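Local coordinates for protein CHAD domain (Ricinus communis, PDB 6QV5) that probably binds inorganic polyphosphate through an all-helical CHAD domain built on four-helix bundles, and carries a zinc ion, at residues A47-H52 with Q142-P147; E55-M60 with T93-A98; R99-L104 with Q134-A139; V103-T108 with A127-I132; D246-G251 with A277-R282. One frame throughout, in Å; residues are numbered along the deposited sequence.

Contact 1 (A47-H52 with Q142-P147). With ZN (zinc ion), chain B.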
# COMPACT_ATOMS: atom_id res chain seq x y z
N ALA A 47 0.90 17.45 -8.17
CA ALA A 47 2.29 17.19 -7.83
C ALA A 47 2.87 15.95 -8.52
O ALA A 47 4.06 15.93 -8.83
CB ALA A 47 2.45 17.09 -6.33
N VAL A 48 2.03 14.92 -8.78
CA VAL A 48 2.46 13.70 -9.47
C VAL A 48 2.60 13.99 -10.98
O VAL A 48 3.54 13.49 -11.61
CB VAL A 48 1.55 12.47 -9.16
CG1 VAL A 48 1.97 11.24 -9.95
CG2 VAL A 48 1.56 12.15 -7.67
N ILE A 49 1.70 14.82 -11.54
CA ILE A 49 1.71 15.20 -12.95
C ILE A 49 2.88 16.15 -13.28
O ILE A 49 3.67 15.85 -14.17
CB ILE A 49 0.32 15.77 -13.40
CG1 ILE A 49 -0.78 14.68 -13.38
CG2 ILE A 49 0.39 16.44 -14.79
CD1 ILE A 49 -2.24 15.22 -13.29
N GLU A 50 2.98 17.27 -12.54
CA GLU A 50 3.96 18.34 -12.77
C GLU A 50 5.37 18.11 -12.20
O GLU A 50 6.34 18.57 -12.80
CB GLU A 50 3.41 19.68 -12.26
CG GLU A 50 2.23 20.20 -13.08
CD GLU A 50 1.48 21.40 -12.54
OE1 GLU A 50 1.94 22.02 -11.55
OE2 GLU A 50 0.42 21.73 -13.11
N GLY A 51 5.47 17.44 -11.05
CA GLY A 51 6.76 17.22 -10.39
C GLY A 51 7.34 15.82 -10.45
O GLY A 51 6.80 14.94 -11.13
N HIS A 52 8.46 15.62 -9.72
CA HIS A 52 9.19 14.35 -9.61
C HIS A 52 9.46 13.97 -8.14
O HIS A 52 10.28 13.08 -7.88
CB HIS A 52 10.49 14.39 -10.43
CG HIS A 52 10.29 14.15 -11.89
ND1 HIS A 52 10.27 12.87 -12.41
CD2 HIS A 52 10.10 15.04 -12.89
CE1 HIS A 52 10.07 13.02 -13.71
NE2 HIS A 52 9.96 14.31 -14.04
N GLN A 142 0.79 10.90 -17.48
CA GLN A 142 -0.06 10.78 -18.67
C GLN A 142 -1.34 10.01 -18.36
O GLN A 142 -2.40 10.35 -18.89
CB GLN A 142 0.71 10.11 -19.83
CG GLN A 142 1.73 11.01 -20.52
CD GLN A 142 1.09 12.13 -21.31
OE1 GLN A 142 1.04 13.28 -20.88
NE2 GLN A 142 0.60 11.80 -22.50
N ALA A 143 -1.24 8.98 -17.49
CA ALA A 143 -2.37 8.16 -17.05
C ALA A 143 -3.36 8.99 -16.23
O ALA A 143 -4.56 8.73 -16.29
CB ALA A 143 -1.86 6.99 -16.22
N LEU A 144 -2.86 10.00 -15.49
CA LEU A 144 -3.70 10.88 -14.67
C LEU A 144 -4.38 11.96 -15.51
O LEU A 144 -5.48 12.38 -15.17
CB LEU A 144 -2.89 11.51 -13.53
CG LEU A 144 -2.28 10.57 -12.49
CD1 LEU A 144 -1.43 11.33 -11.51
CD2 LEU A 144 -3.34 9.76 -11.77
N LEU A 145 -3.72 12.40 -16.60
CA LEU A 145 -4.24 13.42 -17.53
C LEU A 145 -5.23 12.82 -18.53
O LEU A 145 -5.97 13.57 -19.17
CB LEU A 145 -3.08 14.11 -18.28
CG LEU A 145 -2.16 15.03 -17.48
CD1 LEU A 145 -0.90 15.34 -18.26
CD2 LEU A 145 -2.87 16.33 -17.08
N SER A 146 -5.24 11.48 -18.66
CA SER A 146 -6.13 10.75 -19.56
C SER A 146 -7.58 10.79 -19.06
O SER A 146 -7.79 10.82 -17.84
CB SER A 146 -5.66 9.31 -19.73
OG SER A 146 -5.94 8.51 -18.59
N PRO A 147 -8.61 10.76 -19.96
CA PRO A 147 -10.00 10.79 -19.48
C PRO A 147 -10.41 9.58 -18.64
O PRO A 147 -11.37 9.69 -17.89
CB PRO A 147 -10.82 10.90 -20.78
CG PRO A 147 -9.86 11.37 -21.82
CD PRO A 147 -8.56 10.74 -21.44
ZN ZN B . 10.07 15.26 -16.05
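Leu-144 is met by two successive residues of segment 47-52, and all the cross-contact touching is apolar. Its CD1 branch lies 3.7 Å from CG1 of Val-48, the two side chains crossing at about a right angle, while its CB packs 3.8 Å from CD1 of Ile-49. Ile-49 does most of the work. With CG1 anti to the carbonyl carbon (chi1 -67°), its longer arm, CG1 and CD1, passes Leu-144 at a slant, and CG2, on another side of CB, is left to meet CD1 of Leu-145 at 3.9 Å. The isoleucine thus spreads over two neighbouring leucines, one buried and the other at the surface.

The polar and metal contacts lie at the segment ends. Ser-146, at the N-cap position of helix 147-163, sends OG back to the carbonyl O of Ala-143 at 2.7 Å, from above the carbonyl plane, tying the new helix to the end of the old one. At the other segment, Gly-51 leaves the helix and His-52 follows, its NE2 binding zinc at 2.2 Å; His-138 is the second protein ligand.

Helix 45-50 is also held to helix 122-145 by Arg-137, which bonds to the carbonyl oxygens of Ala-47 and Val-48. Helix 54-73 joins the same apolar patch, Met-60 touching both Val-48 and Leu-144, and helix 82-108 packs on Leu-144 through Leu-91.

Contact 2 (E55-M60 with T93-A98); sequences ETLHQM and TELGAA
Leu-57 and Leu-95 face each other between two long helices of the all-helical CHAD fold, helix 54-73 and helix 82-108, which run roughly antiparallel in a helical bundle. The axes of the two segments come within 9.8 Å and their directions differ by 142°. All four residues that touch here are buried.

The side chains meet through apolar atoms alone, with one methyl also against a backbone carbonyl. Leu-57 and Leu-95 slide past each other in opposite directions, bringing CD1 of Leu-57 to 3.9 Å from CD2 of Leu-95. The second methyl of Leu-57, CD2, reaches past to Ala-98 one turn further on, 3.8 Å from its CB and just as near its backbone carbonyl. Met-60 crosses Leu-95 at about a right angle: the extended chain, with CG anti to the backbone N (chi1 -157°), lays SD 4.0 Å from CD2 of Leu-95, and CG touches the other methyl, CD1. CD2 of Leu-95 touches Leu-57, and both its methyls touch Met-60. Glu-45 and Asn-44 also touch Met-60.

Polar groups keep to another side of helix 54-73. Glu-55 receives a weak bond from ND1 of His-58, in the plane of the imidazole, and its other oxygen is held by Gln-59, whose amide OE1 in turn meets His-40. In that second bond Gln-59 NE2 lies 2.8 Å from Glu-55 OE2, with an N-H...O angle of 148°.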
# COMPACT_ATOMS: atom_id res chain seq x y z
N GLU A 55 7.71 11.51 -2.45
CA GLU A 55 6.72 11.50 -1.37
C GLU A 55 5.29 11.75 -1.87
O GLU A 55 4.36 11.10 -1.38
CB GLU A 55 7.12 12.47 -0.25
CG GLU A 55 6.28 12.39 1.03
CD GLU A 55 6.15 11.04 1.71
OE1 GLU A 55 7.12 10.25 1.72
OE2 GLU A 55 5.05 10.77 2.26
N THR A 56 5.12 12.67 -2.84
CA THR A 56 3.82 13.01 -3.44
C THR A 56 3.24 11.78 -4.17
O THR A 56 2.05 11.50 -4.04
CB THR A 56 3.93 14.23 -4.36
OG1 THR A 56 4.80 13.92 -5.45
CG2 THR A 56 4.42 15.48 -3.63
N LEU A 57 4.12 11.05 -4.90
CA LEU A 57 3.78 9.82 -5.61
C LEU A 57 3.50 8.69 -4.60
O LEU A 57 2.55 7.92 -4.80
CB LEU A 57 4.92 9.44 -6.58
CG LEU A 57 4.87 8.08 -7.29
CD1 LEU A 57 3.76 8.02 -8.33
CD2 LEU A 57 6.20 7.75 -7.93
N HIS A 58 4.31 8.61 -3.52
CA HIS A 58 4.16 7.63 -2.44
C HIS A 58 2.79 7.79 -1.77
O HIS A 58 2.07 6.80 -1.63
CB HIS A 58 5.30 7.76 -1.41
CG HIS A 58 5.21 6.83 -0.24
ND1 HIS A 58 5.64 7.22 1.02
CD2 HIS A 58 4.75 5.55 -0.17
CE1 HIS A 58 5.43 6.17 1.80
NE2 HIS A 58 4.89 5.15 1.14
N GLN A 59 2.41 9.04 -1.42
CA GLN A 59 1.13 9.35 -0.80
C GLN A 59 -0.06 9.03 -1.71
O GLN A 59 -1.08 8.54 -1.21
CB GLN A 59 1.08 10.81 -0.31
CG GLN A 59 1.89 11.08 0.96
CD GLN A 59 1.56 10.15 2.11
OE1 GLN A 59 0.40 9.99 2.50
NE2 GLN A 59 2.58 9.51 2.67
N MET A 60 0.07 9.25 -3.03
CA MET A 60 -0.99 8.95 -4.00
C MET A 60 -1.17 7.44 -4.16
O MET A 60 -2.30 6.97 -4.23
CB MET A 60 -0.74 9.63 -5.35
CG MET A 60 -2.01 9.80 -6.15
SD MET A 60 -1.76 10.48 -7.81
CE MET A 60 -3.42 10.73 -8.28
N THR A 93 -1.49 -0.05 -10.89
CA THR A 93 -0.38 -0.56 -11.70
C THR A 93 0.46 0.60 -12.25
O THR A 93 1.69 0.52 -12.23
CB THR A 93 -0.91 -1.51 -12.79
OG1 THR A 93 -1.64 -2.57 -12.17
CG2 THR A 93 0.20 -2.10 -13.66
N GLU A 94 -0.20 1.68 -12.73
CA GLU A 94 0.47 2.86 -13.28
C GLU A 94 1.30 3.62 -12.24
O GLU A 94 2.47 3.93 -12.51
CB GLU A 94 -0.52 3.81 -13.99
CG GLU A 94 -1.11 3.27 -15.29
CD GLU A 94 -0.12 2.83 -16.36
OE1 GLU A 94 0.72 3.66 -16.78
OE2 GLU A 94 -0.20 1.66 -16.79
N LEU A 95 0.72 3.89 -11.06
CA LEU A 95 1.40 4.58 -9.96
C LEU A 95 2.40 3.65 -9.26
O LEU A 95 3.43 4.12 -8.78
CB LEU A 95 0.41 5.15 -8.94
CG LEU A 95 -0.55 6.26 -9.42
CD1 LEU A 95 -1.64 6.50 -8.40
CD2 LEU A 95 0.19 7.57 -9.70
N GLY A 96 2.07 2.35 -9.22
CA GLY A 96 2.89 1.30 -8.62
C GLY A 96 4.22 1.10 -9.31
O GLY A 96 5.24 0.96 -8.63
N ALA A 97 4.21 1.10 -10.66
CA ALA A 97 5.40 0.95 -11.50
C ALA A 97 6.35 2.13 -11.28
O ALA A 97 7.56 1.92 -11.19
CB ALA A 97 5.00 0.86 -12.97
N ALA A 98 5.80 3.36 -11.16
CA ALA A 98 6.57 4.58 -10.91
C ALA A 98 7.16 4.57 -9.49
O ALA A 98 8.30 4.99 -9.30
CB ALA A 98 5.70 5.81 -11.12

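Contact 3 (R99-L104 with Q134-A139). With ZN (zinc ion), chain B.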
# COMPACT_ATOMS: atom_id res chain seq x y z
N ARG A 99 6.38 4.05 -8.50
CA ARG A 99 6.79 3.92 -7.10
C ARG A 99 7.91 2.88 -6.94
O ARG A 99 8.90 3.17 -6.28
CB ARG A 99 5.57 3.60 -6.20
CG ARG A 99 5.88 3.37 -4.71
CD ARG A 99 6.37 4.61 -3.99
NE ARG A 99 6.79 4.31 -2.62
CZ ARG A 99 7.65 5.04 -1.92
NH1 ARG A 99 8.20 6.12 -2.45
NH2 ARG A 99 7.98 4.69 -0.68
N ASP A 100 7.76 1.69 -7.58
CA ASP A 100 8.73 0.59 -7.57
C ASP A 100 10.13 1.05 -8.00
O ASP A 100 11.11 0.70 -7.34
CB ASP A 100 8.26 -0.57 -8.46
CG ASP A 100 7.14 -1.44 -7.89
OD1 ASP A 100 6.74 -1.22 -6.73
OD2 ASP A 100 6.67 -2.35 -8.62
N TRP A 101 10.21 1.85 -9.08
CA TRP A 101 11.47 2.38 -9.60
C TRP A 101 12.05 3.48 -8.72
O TRP A 101 13.27 3.65 -8.69
CB TRP A 101 11.33 2.82 -11.06
CG TRP A 101 11.34 1.66 -12.01
CD1 TRP A 101 10.26 0.97 -12.47
CD2 TRP A 101 12.50 1.00 -12.54
NE1 TRP A 101 10.67 -0.06 -13.29
CE2 TRP A 101 12.04 -0.06 -13.35
CE3 TRP A 101 13.88 1.23 -12.44
CZ2 TRP A 101 12.92 -0.90 -14.05
CZ3 TRP A 101 14.75 0.40 -13.13
CH2 TRP A 101 14.27 -0.65 -13.92
N ASP A 102 11.20 4.22 -7.99
CA ASP A 102 11.63 5.28 -7.08
C ASP A 102 12.22 4.70 -5.78
O ASP A 102 13.16 5.27 -5.24
CB ASP A 102 10.47 6.25 -6.76
CG ASP A 102 10.70 7.69 -7.19
OD1 ASP A 102 11.82 8.01 -7.67
OD2 ASP A 102 9.77 8.51 -7.03
N VAL A 103 11.66 3.56 -5.30
CA VAL A 103 12.11 2.84 -4.10
C VAL A 103 13.50 2.25 -4.39
O VAL A 103 14.41 2.39 -3.56
CB VAL A 103 11.09 1.77 -3.62
CG1 VAL A 103 11.67 0.87 -2.52
CG2 VAL A 103 9.79 2.41 -3.14
N LEU A 104 13.67 1.63 -5.57
CA LEU A 104 14.92 1.03 -6.05
C LEU A 104 16.05 2.07 -6.09
O LEU A 104 17.15 1.77 -5.65
CB LEU A 104 14.70 0.36 -7.43
CG LEU A 104 15.93 -0.12 -8.23
CD1 LEU A 104 16.65 -1.27 -7.53
CD2 LEU A 104 15.54 -0.54 -9.62
N GLN A 134 12.24 8.42 -13.81
CA GLN A 134 11.71 9.69 -14.33
C GLN A 134 10.74 9.45 -15.49
O GLN A 134 9.73 10.15 -15.59
CB GLN A 134 12.85 10.63 -14.74
CG GLN A 134 13.55 11.29 -13.54
CD GLN A 134 14.91 11.85 -13.85
OE1 GLN A 134 15.70 11.29 -14.63
NE2 GLN A 134 15.23 12.98 -13.24
N ALA A 135 11.03 8.43 -16.34
CA ALA A 135 10.18 8.05 -17.48
C ALA A 135 8.88 7.39 -16.99
O ALA A 135 7.82 7.64 -17.56
CB ALA A 135 10.93 7.10 -18.40
N LYS A 136 8.97 6.58 -15.91
CA LYS A 136 7.81 5.92 -15.30
C LYS A 136 6.91 6.95 -14.62
O LYS A 136 5.69 6.77 -14.59
CB LYS A 136 8.25 4.83 -14.30
CG LYS A 136 8.89 3.59 -14.95
CD LYS A 136 7.88 2.60 -15.52
CE LYS A 136 8.59 1.47 -16.22
NZ LYS A 136 7.62 0.51 -16.83
N ARG A 137 7.51 8.05 -14.11
CA ARG A 137 6.80 9.18 -13.50
C ARG A 137 6.02 9.94 -14.58
O ARG A 137 4.88 10.33 -14.34
CB ARG A 137 7.78 10.10 -12.74
CG ARG A 137 7.15 11.32 -12.04
CD ARG A 137 6.10 10.98 -10.99
NE ARG A 137 5.72 12.15 -10.20
CZ ARG A 137 6.19 12.42 -8.99
NH1 ARG A 137 7.05 11.60 -8.40
NH2 ARG A 137 5.80 13.51 -8.35
N HIS A 138 6.63 10.11 -15.77
CA HIS A 138 6.01 10.76 -16.92
C HIS A 138 4.86 9.92 -17.46
O HIS A 138 3.82 10.47 -17.83
CB HIS A 138 7.05 11.04 -18.02
CG HIS A 138 7.93 12.23 -17.75
ND1 HIS A 138 8.97 12.56 -18.59
CD2 HIS A 138 7.88 13.13 -16.74
CE1 HIS A 138 9.53 13.64 -18.07
NE2 HIS A 138 8.90 14.02 -16.95
N ALA A 139 5.03 8.58 -17.45
CA ALA A 139 4.02 7.61 -17.87
C ALA A 139 2.82 7.63 -16.92
O ALA A 139 1.68 7.54 -17.38
CB ALA A 139 4.62 6.22 -17.94
ZN ZN B . 10.07 15.26 -16.05
O HOH W 1 8.88 9.68 -9.33
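The helical backbones of 99-104 and 134-139 come nearest at Trp-101 and Lys-136, with CA atoms 7.6 Å apart, and stand wider at Asp-102 and Gln-134.

Lys-136 lays its aliphatic chain beside the pyrrole part of the Trp-101 indole. The chain bends at chi2 (-80°), then runs straight, so that it passes the ring at a slant: CG sits 3.9 Å from CD1 of Trp-101, and further out CE is 3.9 Å from its NE1. The contact is made by methylenes. Elsewhere on the indole, Val-129 and Ile-132 of helix 122-145 and Leu-253 of helix 224-260 supply packing, so this tryptophan sits where three helices of the CHAD helical bundle meet.

The second link is polar and goes through water. Asp-102 OD2 and Arg-137 NH1 are 4.3 Å apart, too far for a salt bridge, with the oxygen near the plane of the guanidinium at its edge. A water fills the gap, donating to Asp-102 OD2 at 2.7 Å and accepting from Arg-137 NH1 at 2.8 Å, and so probably relays the attraction between the opposite charges. Arg-137 is held by direct bonds too, among them NH1 to the carbonyl O of Asp-53 and a weak one from NH2 to OG1 of Thr-56.

His-138, next along the helix, points to another side, where its NE2 binds zinc at 1.9 Å and the Gln-134 carbonyl O lies over one face of its ring.

Contact 4 (V103-T108 with A127-I132); sequences VLLAST and ALVQKI
Leu-105 reaches against Val-129 and Gln-130, its two methyls taking different parts of the opposing helix. CD1 presses on the backbone, 3.6 Å from N of Gln-130, and also lies 3.9 Å from CG1 of Val-129. CD2 instead meets the Gln-130 side chain, 3.8 Å from CG. The leucine starts with CG anti to its backbone N (chi1 -177°), and the glutamine chain is extended beyond CG, so that the two cross at a slant and the methylenes, not the amide, make the contact.

Val-129 CG1 is shared: Leu-104 CD2 comes to 3.9 Å from it, its side chain at about a right angle to the valine. One methyl is thus wedged between two consecutive leucines. Around them, Leu-109 touches both Leu-104 and Val-129, and Ala-250 of helix 224-260 lies against Leu-104.

The leucines sit where helix 82-108 nears its C-terminal end, its last turn widening to a pi-type turn at 104-108. The carbonyl O of Val-103 takes both Ser-107 N (2.8 Å) and Thr-108 N (3.1 Å), the two donors arriving from opposite faces of its plane. The axes of the two segments pass at 9.6 Å, their directions 133° apart.

The contact has no polar bond between the segments; methyls and methylenes pack on each other and on the main chain, so shape and burial hold it, with Leu-105 and Gln-130 at its partly exposed side.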
# COMPACT_ATOMS: atom_id res chain seq x y z
N VAL A 103 11.66 3.56 -5.30
CA VAL A 103 12.11 2.84 -4.10
C VAL A 103 13.50 2.25 -4.39
O VAL A 103 14.41 2.39 -3.56
CB VAL A 103 11.09 1.77 -3.62
CG1 VAL A 103 11.67 0.87 -2.52
CG2 VAL A 103 9.79 2.41 -3.14
N LEU A 104 13.67 1.63 -5.57
CA LEU A 104 14.92 1.03 -6.05
C LEU A 104 16.05 2.07 -6.09
O LEU A 104 17.15 1.77 -5.65
CB LEU A 104 14.70 0.36 -7.43
CG LEU A 104 15.93 -0.12 -8.23
CD1 LEU A 104 16.65 -1.27 -7.53
CD2 LEU A 104 15.54 -0.54 -9.62
N LEU A 105 15.75 3.28 -6.59
CA LEU A 105 16.71 4.37 -6.72
C LEU A 105 17.12 5.03 -5.39
O LEU A 105 18.31 5.26 -5.18
CB LEU A 105 16.16 5.43 -7.71
CG LEU A 105 17.05 6.63 -8.05
CD1 LEU A 105 18.15 6.25 -9.03
CD2 LEU A 105 16.22 7.76 -8.61
N ALA A 106 16.14 5.35 -4.53
CA ALA A 106 16.38 6.06 -3.27
C ALA A 106 16.65 5.19 -2.03
O ALA A 106 17.31 5.67 -1.10
CB ALA A 106 15.20 6.99 -2.98
N SER A 107 16.15 3.94 -2.00
CA SER A 107 16.31 3.07 -0.84
C SER A 107 17.10 1.77 -1.07
O SER A 107 17.95 1.44 -0.25
CB SER A 107 14.94 2.75 -0.24
OG SER A 107 15.02 1.90 0.89
N THR A 108 16.80 1.03 -2.15
CA THR A 108 17.42 -0.27 -2.41
C THR A 108 18.85 -0.19 -2.98
O THR A 108 19.70 -0.94 -2.52
CB THR A 108 16.51 -1.16 -3.27
OG1 THR A 108 15.15 -0.74 -3.11
CG2 THR A 108 16.62 -2.62 -2.89
N ALA A 127 22.40 6.20 -12.87
CA ALA A 127 21.96 7.16 -13.88
C ALA A 127 20.89 6.54 -14.79
O ALA A 127 19.95 7.24 -15.18
CB ALA A 127 23.14 7.63 -14.71
N LEU A 128 21.03 5.23 -15.10
CA LEU A 128 20.08 4.48 -15.93
C LEU A 128 18.77 4.25 -15.17
O LEU A 128 17.70 4.43 -15.74
CB LEU A 128 20.69 3.15 -16.42
CG LEU A 128 19.84 2.27 -17.34
CD1 LEU A 128 19.64 2.90 -18.72
CD2 LEU A 128 20.47 0.90 -17.52
N VAL A 129 18.86 3.86 -13.87
CA VAL A 129 17.70 3.63 -13.00
C VAL A 129 16.92 4.94 -12.80
O VAL A 129 15.69 4.93 -12.88
CB VAL A 129 18.09 2.90 -11.68
CG1 VAL A 129 16.95 2.91 -10.66
CG2 VAL A 129 18.54 1.47 -11.96
N GLN A 130 17.64 6.08 -12.64
CA GLN A 130 17.06 7.42 -12.49
C GLN A 130 16.31 7.82 -13.77
O GLN A 130 15.26 8.45 -13.68
CB GLN A 130 18.15 8.45 -12.16
CG GLN A 130 17.61 9.75 -11.55
CD GLN A 130 18.68 10.75 -11.17
OE1 GLN A 130 19.88 10.46 -11.10
NE2 GLN A 130 18.25 11.98 -10.91
N LYS A 131 16.85 7.44 -14.95
CA LYS A 131 16.26 7.70 -16.26
C LYS A 131 14.94 6.93 -16.39
O LYS A 131 13.96 7.49 -16.88
CB LYS A 131 17.25 7.31 -17.38
CG LYS A 131 16.83 7.73 -18.78
CD LYS A 131 17.78 7.17 -19.84
CE LYS A 131 17.31 7.47 -21.24
NZ LYS A 131 18.25 6.93 -22.26
N ILE A 132 14.91 5.65 -15.93
CA ILE A 132 13.71 4.80 -15.98
C ILE A 132 12.65 5.33 -15.01
O ILE A 132 11.49 5.47 -15.40
CB ILE A 132 14.02 3.28 -15.77
CG1 ILE A 132 15.13 2.75 -16.74
CG2 ILE A 132 12.75 2.41 -15.84
CD1 ILE A 132 14.85 2.82 -18.29

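Contact 5 (D246-G251 with A277-R282); sequences DLVVAG and AQQAMR
The side chain of Gln-279 starts with CG anti to the carbonyl carbon (chi1 -77°) and stays extended (chi2 175°), a straight arm that carries its amide across to the backbone at Leu-247 and Val-248. Leu-247 answers with an unusual first torsion, chi1 -98°, well off the staggered values, which turns CD2 onto Gln-278.

Along the glutamine arm, CG packs 3.8 Å from CB of Leu-247. At the end, NE2 comes to 3.5 Å from the carbonyl O of Leu-247, a near approach that is not a hydrogen bond, and OE1 lies 3.7 Å from CG2 of Val-248, the two side chains crossing at about a right angle. The amide therefore ends beside the main chain of Leu-247 and Val-248, with OE1 on the valine methyl.

Leu-247 CD2 meets Gln-278 close to the main chain, 3.7 Å from both CB and the carbonyl carbon, so the leucine fits against the helix surface itself.

Two hydrogen bonds also span the two helices: Arg-243 to the carbonyl O of Arg-282, just past the end of helix 265-281, and Arg-272 to that of Gly-251. On another side of helix 224-260, Asp-246 and Ala-250 rest on helix 82-108.

The axes of the two segments run nearly antiparallel at 154° and come within 9.9 Å, as in a helical hairpin: helix 224-260 turns back into helix 265-281, away from the zinc site.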
# COMPACT_ATOMS: atom_id res chain seq x y z
N ASP A 246 11.24 -5.34 -0.79
CA ASP A 246 11.93 -4.34 -1.62
C ASP A 246 13.13 -4.97 -2.34
O ASP A 246 13.36 -4.65 -3.51
CB ASP A 246 12.38 -3.14 -0.77
CG ASP A 246 11.26 -2.23 -0.29
OD1 ASP A 246 10.09 -2.45 -0.68
OD2 ASP A 246 11.56 -1.29 0.49
N LEU A 247 13.84 -5.88 -1.66
CA LEU A 247 15.00 -6.62 -2.16
C LEU A 247 14.61 -7.54 -3.32
O LEU A 247 15.31 -7.56 -4.34
CB LEU A 247 15.61 -7.44 -1.01
CG LEU A 247 16.82 -6.90 -0.24
CD1 LEU A 247 16.57 -5.51 0.36
CD2 LEU A 247 17.18 -7.83 0.89
N VAL A 248 13.49 -8.29 -3.19
CA VAL A 248 13.02 -9.23 -4.22
C VAL A 248 12.41 -8.47 -5.43
O VAL A 248 12.53 -8.96 -6.56
CB VAL A 248 12.10 -10.35 -3.66
CG1 VAL A 248 10.68 -9.87 -3.38
CG2 VAL A 248 12.09 -11.58 -4.56
N VAL A 249 11.80 -7.28 -5.20
CA VAL A 249 11.23 -6.44 -6.27
C VAL A 249 12.39 -5.87 -7.10
O VAL A 249 12.32 -5.88 -8.33
CB VAL A 249 10.26 -5.35 -5.70
CG1 VAL A 249 9.97 -4.25 -6.73
CG2 VAL A 249 8.96 -5.97 -5.21
N ALA A 250 13.47 -5.43 -6.42
CA ALA A 250 14.69 -4.89 -7.01
C ALA A 250 15.33 -5.89 -7.99
O ALA A 250 15.71 -5.50 -9.09
CB ALA A 250 15.69 -4.52 -5.92
N GLY A 251 15.41 -7.16 -7.58
CA GLY A 251 15.94 -8.25 -8.38
C GLY A 251 15.13 -8.52 -9.63
O GLY A 251 15.69 -8.81 -10.69
N ALA A 277 22.11 -11.99 -2.26
CA ALA A 277 22.85 -12.37 -1.07
C ALA A 277 22.21 -11.74 0.17
O ALA A 277 22.07 -12.42 1.18
CB ALA A 277 24.30 -11.95 -1.19
N GLN A 278 21.76 -10.46 0.07
CA GLN A 278 21.09 -9.73 1.15
C GLN A 278 19.76 -10.40 1.54
O GLN A 278 19.36 -10.32 2.70
CB GLN A 278 20.86 -8.26 0.76
CG GLN A 278 22.09 -7.38 0.90
CD GLN A 278 21.78 -5.93 0.64
OE1 GLN A 278 21.47 -5.52 -0.49
NE2 GLN A 278 21.85 -5.11 1.68
N GLN A 279 19.10 -11.07 0.57
CA GLN A 279 17.85 -11.83 0.76
C GLN A 279 18.12 -13.09 1.59
O GLN A 279 17.27 -13.49 2.38
CB GLN A 279 17.25 -12.22 -0.59
CG GLN A 279 16.53 -11.09 -1.32
CD GLN A 279 16.07 -11.49 -2.70
OE1 GLN A 279 15.26 -12.41 -2.87
NE2 GLN A 279 16.56 -10.80 -3.72
N ALA A 280 19.29 -13.73 1.39
CA ALA A 280 19.70 -14.95 2.07
C ALA A 280 20.38 -14.69 3.43
O ALA A 280 20.14 -15.44 4.37
CB ALA A 280 20.62 -15.77 1.18
N MET A 281 21.22 -13.64 3.51
CA MET A 281 21.94 -13.26 4.73
C MET A 281 21.02 -12.56 5.72
O MET A 281 21.09 -12.84 6.92
CB MET A 281 23.17 -12.37 4.42
CG MET A 281 24.21 -13.01 3.52
SD MET A 281 24.89 -14.57 4.11
CE MET A 281 24.82 -15.53 2.62
N ARG A 282 20.15 -11.66 5.22
CA ARG A 282 19.19 -10.92 6.04
C ARG A 282 17.74 -11.23 5.60
O ARG A 282 17.11 -10.38 4.97
CB ARG A 282 19.48 -9.41 6.04
CG ARG A 282 20.76 -9.00 6.76
CD ARG A 282 20.81 -7.52 7.08
NE ARG A 282 20.93 -6.68 5.88
CZ ARG A 282 21.00 -5.35 5.89
NH1 ARG A 282 20.97 -4.69 7.04
NH2 ARG A 282 21.11 -4.68 4.75

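From the N terminus, helix 45-50 opens contact 1, which closes only when the chain reaches the end of helix 122-145. Contacts 2, 3 and 4 are nested inside that loop. Contact 2 joins helix 54-73 to helix 82-108, closes before contact 3 opens, and touches both contact 1 and contact 3. Contacts 3 and 4 both pair helix 82-108 with helix 122-145, start from overlapping residues, and share Val-103 and Leu-104. Contacts 1 and 3 each give one histidine to the same zinc and touch each other. Contact 5 follows in series, closing the hairpin of helices 224-260 and 265-281, and touches contacts 3 and 4 through helix 82-108.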